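Putative isochorismatase (Burkholderia xenovorans, PDB 3OQP) is a putative isochorismatase-family hydrolase whose substrate is not established, and probably hydrolyses a small molecule with a cysteine-based catalytic triad. Local coordinates at residues 136-141 and 180-185. Sequence-based numbering, arbitrary orientation. Where two conformers were deposited one is given.
Sequences AVEFLH and DEWIAA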
loop_
_atom_site.group_PDB
_atom_site.type_symbol
_atom_site.label_atom_id
_atom_site.label_comp_id
_atom_site.label_asym_id
_atom_site.label_seq_id
_atom_site.Cartn_x
_atom_site.Cartn_y
_atom_site.Cartn_z
ATOM N N ALA A 136 -12.276 6.288 -8.358
ATOM C CA ALA A 136 -11.032 6.820 -8.892
ATOM C C ALA A 136 -10.350 7.577 -7.775
ATOM O O ALA A 136 -11.041 8.101 -6.882
ATOM C CB ALA A 136 -11.344 7.729 -10.061
ATOM N N VAL A 137 -9.027 7.633 -7.789
ATOM C CA VAL A 137 -8.289 8.274 -6.728
ATOM C C VAL A 137 -7.259 9.208 -7.349
ATOM O O VAL A 137 -6.674 8.907 -8.419
ATOM C CB VAL A 137 -7.543 7.257 -5.854
ATOM C CG1 VAL A 137 -6.672 7.986 -4.774
ATOM C CG2 VAL A 137 -8.541 6.310 -5.201
ATOM N N GLU A 138 -7.058 10.361 -6.742
ATOM C CA GLU A 138 -5.996 11.298 -7.068
ATOM C C GLU A 138 -5.133 11.461 -5.815
ATOM O O GLU A 138 -5.617 11.382 -4.665
ATOM C CB GLU A 138 -6.599 12.641 -7.488
ATOM C CG GLU A 138 -7.461 12.491 -8.742
ATOM C CD GLU A 138 -8.253 13.709 -9.115
ATOM O OE1 GLU A 138 -8.662 14.472 -8.220
ATOM O OE2 GLU A 138 -8.523 13.865 -10.334
ATOM N N PHE A 139 -3.829 11.682 -6.023
ATOM C CA PHE A 139 -2.855 11.833 -4.906
ATOM C C PHE A 139 -1.999 13.041 -5.199
ATOM O O PHE A 139 -1.357 13.095 -6.278
ATOM C CB PHE A 139 -1.995 10.567 -4.813
ATOM C CG PHE A 139 -0.897 10.614 -3.790
ATOM C CD1 PHE A 139 -1.153 10.401 -2.459
ATOM C CD2 PHE A 139 0.410 10.843 -4.175
ATOM C CE1 PHE A 139 -0.116 10.425 -1.573
ATOM C CE2 PHE A 139 1.430 10.856 -3.196
ATOM C CZ PHE A 139 1.148 10.685 -1.923
ATOM N N LEU A 140 -2.035 14.031 -4.305
ATOM C CA LEU A 140 -1.303 15.258 -4.477
ATOM C C LEU A 140 0.097 15.106 -3.857
ATOM O O LEU A 140 0.252 15.148 -2.619
ATOM C CB LEU A 140 -2.077 16.459 -3.928
ATOM C CG LEU A 140 -3.477 16.588 -4.531
ATOM C CD1 LEU A 140 -4.148 17.910 -4.118
ATOM C CD2 LEU A 140 -3.534 16.349 -6.055
ATOM N N HIS A 141 1.113 14.915 -4.722
ATOM C CA HIS A 141 2.431 14.475 -4.257
ATOM C C HIS A 141 3.125 15.571 -3.417
ATOM O O HIS A 141 4.107 15.293 -2.734
ATOM C CB HIS A 141 3.309 14.002 -5.390
ATOM C CG HIS A 141 3.617 15.064 -6.368
ATOM N ND1 HIS A 141 4.439 16.111 -6.056
ATOM C CD2 HIS A 141 3.188 15.243 -7.626
ATOM C CE1 HIS A 141 4.581 16.845 -7.155
ATOM N NE2 HIS A 141 3.788 16.374 -8.095
ATOM N N ASP A 180 -1.042 22.405 -7.930
ATOM C CA ASP A 180 -1.353 23.358 -8.993
ATOM C C ASP A 180 -2.159 22.666 -10.124
ATOM O O ASP A 180 -3.172 23.212 -10.614
ATOM C CB ASP A 180 -0.095 23.938 -9.659
ATOM C CG ASP A 180 0.918 24.535 -8.704
ATOM O OD1 ASP A 180 0.508 25.276 -7.775
ATOM O OD2 ASP A 180 2.150 24.296 -8.973
ATOM N N GLU A 181 -1.696 21.469 -10.479
ATOM C CA GLU A 181 -2.304 20.627 -11.500
ATOM C C GLU A 181 -3.747 20.233 -11.161
ATOM O O GLU A 181 -4.629 20.283 -12.002
ATOM C CB GLU A 181 -1.426 19.387 -11.720
ATOM C CG GLU A 181 -0.147 19.714 -12.440
ATOM C CD GLU A 181 0.873 18.589 -12.609
ATOM O OE1 GLU A 181 0.998 17.589 -11.854
ATOM O OE2 GLU A 181 1.639 18.776 -13.584
ATOM N N TRP A 182 -3.976 19.902 -9.904
ATOM C CA TRP A 182 -5.307 19.535 -9.389
ATOM C C TRP A 182 -6.250 20.716 -9.436
ATOM O O TRP A 182 -7.392 20.595 -9.927
ATOM C CB TRP A 182 -5.218 18.979 -7.972
ATOM C CG TRP A 182 -6.522 18.524 -7.495
ATOM C CD1 TRP A 182 -7.148 17.393 -7.885
ATOM C CD2 TRP A 182 -7.361 19.183 -6.531
ATOM N NE1 TRP A 182 -8.351 17.294 -7.199
ATOM C CE2 TRP A 182 -8.501 18.380 -6.365
ATOM C CE3 TRP A 182 -7.263 20.377 -5.788
ATOM C CZ2 TRP A 182 -9.511 18.713 -5.457
ATOM C CZ3 TRP A 182 -8.273 20.697 -4.905
ATOM C CH2 TRP A 182 -9.394 19.898 -4.785
ATOM N N ILE A 183 -5.806 21.851 -8.921
ATOM C CA ILE A 183 -6.628 23.056 -8.928
ATOM C C ILE A 183 -7.094 23.405 -10.346
ATOM O O ILE A 183 -8.277 23.726 -10.569
ATOM C CB ILE A 183 -5.947 24.206 -8.238
ATOM C CG1 ILE A 183 -5.804 23.927 -6.754
ATOM C CG2 ILE A 183 -6.717 25.495 -8.464
ATOM C CD1 ILE A 183 -4.889 24.919 -6.025
ATOM N N ALA A 184 -6.168 23.349 -11.299
ATOM C CA ALA A 184 -6.508 23.581 -12.700
ATOM C C ALA A 184 -7.505 22.587 -13.283
ATOM O O ALA A 184 -8.412 22.971 -14.054
ATOM C CB ALA A 184 -5.241 23.680 -13.546
ATOM N N ALA A 185 -7.319 21.314 -12.943
ATOM C CA ALA A 185 -8.228 20.272 -13.394
ATOM C C ALA A 185 -9.647 20.432 -12.790
ATOM O O ALA A 185 -10.651 20.218 -13.465
ATOM C CB ALA A 185 -7.685 18.909 -13.112
HETATM O O HOH W 1 3.485 16.844 -10.833
#
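OE1 of Glu138 is gripped by two groups: the hydroxyl of Thr113, its stronger partner, and the indole N-H of Trp182, whose NE1 lies 3.0 Å from OE1 in a weak, bent bond (128° at the hydrogen). NE1 also makes a weak bond to Thr113 OG1, so that the indole N-H is shared between two oxygens. The contact joins strand 136-140 of the six-stranded parallel sheet to helix 179-188 in the α/β fold of the isochorismatase family. Helix 179-188 follows strand 175-177, the outermost strand on that side of this chain's sheet, and packs over the face to which Glu138 and Leu140 point; helix 124-132 covers the other face at Val137 and Phe139. OE1 meets the indole at its edge, near the ring plane, while the carboxylate plane stands at 87° to the ring. The other oxygen, OE2, makes a salt bridge to Arg7, so both carboxylate oxygens of this buried acid have partners, and the arginine probably favours the charged form. Trp182 CG is anti to its backbone N (chi1 -176°), which carries the indole from the helix toward strand 136-140. Beside the polar pair, the two methyls of Leu140 approach Trp182 differently. CD2 comes in obliquely and is closest to Trp182 CB, at 3.7 Å, whereas CD1 lies over one face of the indole, 3.9 Å above the ring plane and offset toward the rim.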